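Local coordinates for protein prolyl endopeptidase (Myxococcus xanthus, PDB 2BKL) that probably hydrolyses oligopeptides on the carboxyl side of proline, and more weakly of alanine, as a serine protease of the prolyl oligopeptidase family, at residues A[125-136]-A[171-182]. Numbering follows the deposited sequence.
Sequences TWAVSWDGKKVA and ATPKWTPDSKGF. With SO4 (sulfate ion), chain F.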
# COMPACT_ATOMS: atom_id res chain seq x y z
N THR A 125 0.97 -11.57 7.67
CA THR A 125 1.88 -12.37 6.88
C THR A 125 1.87 -13.85 7.28
O THR A 125 1.66 -14.18 8.46
CB THR A 125 3.32 -11.82 7.05
OG1 THR A 125 4.16 -12.32 6.00
CG2 THR A 125 3.96 -12.33 8.33
N TRP A 126 2.08 -14.75 6.35
CA TRP A 126 2.30 -16.14 6.65
C TRP A 126 3.40 -16.70 5.75
O TRP A 126 3.56 -16.26 4.61
CB TRP A 126 1.00 -16.96 6.55
CG TRP A 126 0.25 -16.80 5.27
CD1 TRP A 126 -0.69 -15.84 4.99
CD2 TRP A 126 0.32 -17.65 4.12
NE1 TRP A 126 -1.18 -16.02 3.72
CE2 TRP A 126 -0.58 -17.13 3.16
CE3 TRP A 126 1.04 -18.80 3.79
CZ2 TRP A 126 -0.77 -17.71 1.90
CZ3 TRP A 126 0.86 -19.36 2.52
CH2 TRP A 126 -0.04 -18.82 1.61
N ALA A 127 4.16 -17.67 6.26
CA ALA A 127 5.29 -18.25 5.56
C ALA A 127 5.32 -19.72 5.89
O ALA A 127 5.40 -20.10 7.07
CB ALA A 127 6.61 -17.59 5.99
N VAL A 128 5.26 -20.56 4.87
CA VAL A 128 5.26 -22.00 5.04
C VAL A 128 6.70 -22.50 5.07
O VAL A 128 7.55 -22.09 4.27
CB VAL A 128 4.51 -22.68 3.87
CG1 VAL A 128 4.33 -24.18 4.15
CG2 VAL A 128 3.18 -21.99 3.62
N SER A 129 6.99 -23.45 5.95
CA SER A 129 8.31 -24.07 6.02
C SER A 129 8.54 -24.90 4.74
O SER A 129 7.61 -25.31 4.06
CB SER A 129 8.43 -24.93 7.28
OG SER A 129 7.54 -26.03 7.24
N TRP A 130 9.81 -25.12 4.42
CA TRP A 130 10.18 -25.79 3.17
C TRP A 130 9.70 -27.23 3.12
O TRP A 130 9.45 -27.73 2.04
CB TRP A 130 11.70 -25.68 2.90
CG TRP A 130 12.05 -24.25 2.69
CD1 TRP A 130 12.67 -23.42 3.58
CD2 TRP A 130 11.68 -23.43 1.59
NE1 TRP A 130 12.74 -22.15 3.08
CE2 TRP A 130 12.12 -22.11 1.86
CE3 TRP A 130 11.00 -23.66 0.38
CZ2 TRP A 130 11.93 -21.04 0.97
CZ3 TRP A 130 10.80 -22.60 -0.49
CH2 TRP A 130 11.26 -21.31 -0.20
N ASP A 131 9.53 -27.87 4.28
CA ASP A 131 9.01 -29.23 4.35
C ASP A 131 7.48 -29.32 4.29
O ASP A 131 6.92 -30.43 4.28
CB ASP A 131 9.59 -30.00 5.55
CG ASP A 131 9.14 -29.48 6.88
OD1 ASP A 131 8.35 -28.51 6.92
OD2 ASP A 131 9.54 -29.98 7.96
N GLY A 132 6.81 -28.18 4.27
CA GLY A 132 5.35 -28.12 4.23
C GLY A 132 4.69 -28.55 5.51
O GLY A 132 3.47 -28.77 5.50
N LYS A 133 5.44 -28.61 6.61
CA LYS A 133 4.90 -29.13 7.88
C LYS A 133 4.51 -28.04 8.89
O LYS A 133 3.80 -28.36 9.86
CB LYS A 133 5.87 -30.07 8.57
CG LYS A 133 6.39 -31.22 7.70
CD LYS A 133 5.37 -32.23 7.34
CE LYS A 133 6.08 -33.45 6.66
NZ LYS A 133 5.17 -34.25 5.84
N LYS A 134 4.98 -26.82 8.71
CA LYS A 134 4.76 -25.72 9.66
C LYS A 134 4.42 -24.45 8.90
O LYS A 134 4.89 -24.23 7.77
CB LYS A 134 6.03 -25.43 10.50
CG LYS A 134 6.64 -26.60 11.23
CD LYS A 134 5.76 -27.15 12.34
CE LYS A 134 6.50 -28.24 13.12
NZ LYS A 134 5.65 -28.79 14.19
N VAL A 135 3.61 -23.59 9.50
CA VAL A 135 3.37 -22.25 8.96
C VAL A 135 3.61 -21.27 10.09
O VAL A 135 2.99 -21.39 11.16
CB VAL A 135 1.96 -22.07 8.35
CG1 VAL A 135 1.73 -20.65 7.84
CG2 VAL A 135 1.76 -23.08 7.23
N ALA A 136 4.48 -20.30 9.85
CA ALA A 136 4.67 -19.17 10.74
C ALA A 136 3.79 -18.03 10.24
O ALA A 136 3.76 -17.75 9.05
CB ALA A 136 6.13 -18.76 10.74
N ALA A 171 8.04 -8.29 10.63
CA ALA A 171 8.58 -9.62 10.29
C ALA A 171 7.94 -10.24 9.06
O ALA A 171 6.71 -10.23 8.89
CB ALA A 171 8.43 -10.60 11.46
N THR A 172 8.79 -10.82 8.23
CA THR A 172 8.38 -11.79 7.21
C THR A 172 9.30 -12.99 7.41
O THR A 172 10.47 -12.93 7.02
CB THR A 172 8.50 -11.22 5.80
OG1 THR A 172 9.75 -10.56 5.63
CG2 THR A 172 7.51 -10.13 5.55
N PRO A 173 8.83 -14.07 8.05
CA PRO A 173 9.74 -15.17 8.38
C PRO A 173 10.41 -15.79 7.16
O PRO A 173 9.77 -16.11 6.14
CB PRO A 173 8.83 -16.18 9.09
CG PRO A 173 7.73 -15.32 9.67
CD PRO A 173 7.47 -14.31 8.59
N LYS A 174 11.73 -15.94 7.27
CA LYS A 174 12.55 -16.65 6.29
C LYS A 174 13.01 -17.97 6.90
O LYS A 174 13.96 -18.00 7.67
CB LYS A 174 13.79 -15.85 5.90
CG LYS A 174 13.69 -14.88 4.72
CD LYS A 174 12.78 -13.72 4.97
CE LYS A 174 13.25 -12.80 6.07
NZ LYS A 174 12.46 -11.50 6.10
N TRP A 175 12.32 -19.05 6.56
CA TRP A 175 12.67 -20.39 7.02
C TRP A 175 13.99 -20.87 6.43
O TRP A 175 14.26 -20.68 5.24
CB TRP A 175 11.59 -21.37 6.64
CG TRP A 175 10.30 -21.23 7.32
CD1 TRP A 175 9.19 -20.56 6.89
CD2 TRP A 175 9.92 -21.86 8.55
NE1 TRP A 175 8.17 -20.71 7.79
CE2 TRP A 175 8.59 -21.52 8.81
CE3 TRP A 175 10.59 -22.70 9.46
CZ2 TRP A 175 7.91 -21.98 9.95
CZ3 TRP A 175 9.93 -23.14 10.57
CH2 TRP A 175 8.59 -22.79 10.80
N THR A 176 14.82 -21.47 7.26
CA THR A 176 16.00 -22.17 6.74
C THR A 176 15.60 -23.46 6.04
O THR A 176 14.54 -24.00 6.32
CB THR A 176 17.03 -22.42 7.84
OG1 THR A 176 16.39 -22.84 9.04
CG2 THR A 176 17.73 -21.11 8.21
N PRO A 177 16.42 -23.95 5.12
CA PRO A 177 16.10 -25.18 4.37
C PRO A 177 15.79 -26.41 5.24
O PRO A 177 15.05 -27.29 4.78
CB PRO A 177 17.34 -25.42 3.52
CG PRO A 177 18.11 -24.18 3.50
CD PRO A 177 17.67 -23.33 4.64
N ASP A 178 16.32 -26.48 6.47
CA ASP A 178 16.04 -27.59 7.38
C ASP A 178 14.70 -27.51 8.08
O ASP A 178 14.34 -28.43 8.82
CB ASP A 178 17.16 -27.73 8.41
CG ASP A 178 17.35 -26.48 9.29
OD1 ASP A 178 16.51 -25.54 9.24
OD2 ASP A 178 18.34 -26.37 10.07
N SER A 179 13.97 -26.42 7.85
CA SER A 179 12.66 -26.18 8.46
C SER A 179 12.72 -26.17 9.99
O SER A 179 11.67 -26.33 10.65
CB SER A 179 11.61 -27.20 7.99
OG SER A 179 11.43 -27.10 6.60
N LYS A 180 13.90 -25.93 10.55
CA LYS A 180 14.08 -25.97 12.00
C LYS A 180 13.89 -24.61 12.68
O LYS A 180 13.82 -24.55 13.91
CB LYS A 180 15.46 -26.54 12.34
CG LYS A 180 15.57 -28.03 11.99
CD LYS A 180 16.63 -28.76 12.78
CE LYS A 180 16.64 -30.27 12.49
NZ LYS A 180 15.29 -30.89 12.67
N GLY A 181 13.75 -23.55 11.89
CA GLY A 181 13.55 -22.22 12.44
C GLY A 181 13.59 -21.19 11.33
O GLY A 181 13.66 -21.53 10.12
N PHE A 182 13.49 -19.93 11.69
CA PHE A 182 13.40 -18.87 10.70
C PHE A 182 14.08 -17.58 11.18
O PHE A 182 14.15 -17.29 12.39
CB PHE A 182 11.95 -18.60 10.34
CG PHE A 182 11.05 -18.35 11.52
CD1 PHE A 182 10.99 -17.08 12.12
CD2 PHE A 182 10.20 -19.35 11.98
CE1 PHE A 182 10.13 -16.87 13.21
CE2 PHE A 182 9.33 -19.12 13.07
CZ PHE A 182 9.30 -17.89 13.65
S SO4 F . 20.26 -25.14 6.87
O1 SO4 F . 20.82 -25.07 8.22
O2 SO4 F . 18.83 -25.19 7.06
O3 SO4 F . 20.77 -24.02 6.09
O4 SO4 F . 20.67 -26.39 6.20
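Trp175 and Trp130, from consecutive blades of the beta-propeller, each donate an indole N-H across the contact. Trp175 NE1 donates to Ala127 O at 2.9 Å (N-H...O 156°), the oxygen lying close to the ring plane but approached from above its carbonyl plane. Ala136 N reaches the same oxygen from the opposite face, so one carbonyl serves both its own hairpin and the neighbouring blade. In return Trp130 NE1 donates to Trp175 O at 3.0 Å, within the plane of its indole, while CD1 beside it lies 3.4 Å from Thr176 O. Near the turns, Asp131 N donates to Ser179 OG at 3.1 Å. Asp131 OD1 is itself gripped by Ser129 OG and, in an Asx turn, by Lys133 N, which fixes the carboxylate alongside Ser179 CB.

With CG anti to its carbonyl carbon (chi1 -68°), the Trp175 indole is laid against the 125-136 hairpin. Ser129 CA sits almost squarely over the five-membered ring, 3.6 Å from its centroid, a CH-pi contact, and CB of the same serine lies over that face; Phe182 CD2 lies on the other, toward the rim. Lys134 CB meets CH2 of the indole before its chain bends away to a salt bridge with Asp153. Ala136 CB fits among Trp175 CZ2, Pro173 CG and Phe182 CE2, and Thr125 CG2 packs against Pro173 CD. A leucine in place of Trp175 would probably leave Ala127 O without its inter-blade donor and Ser129 without the flat surface it rests on.

Each hydrogen bond between the segments pairs a side-chain atom with a backbone atom, and none runs from backbone to backbone; strands 121-128 and 174-175 therefore stay in separate sheets, and this joint between blades depends on side chains, chiefly the two indoles and Ser179.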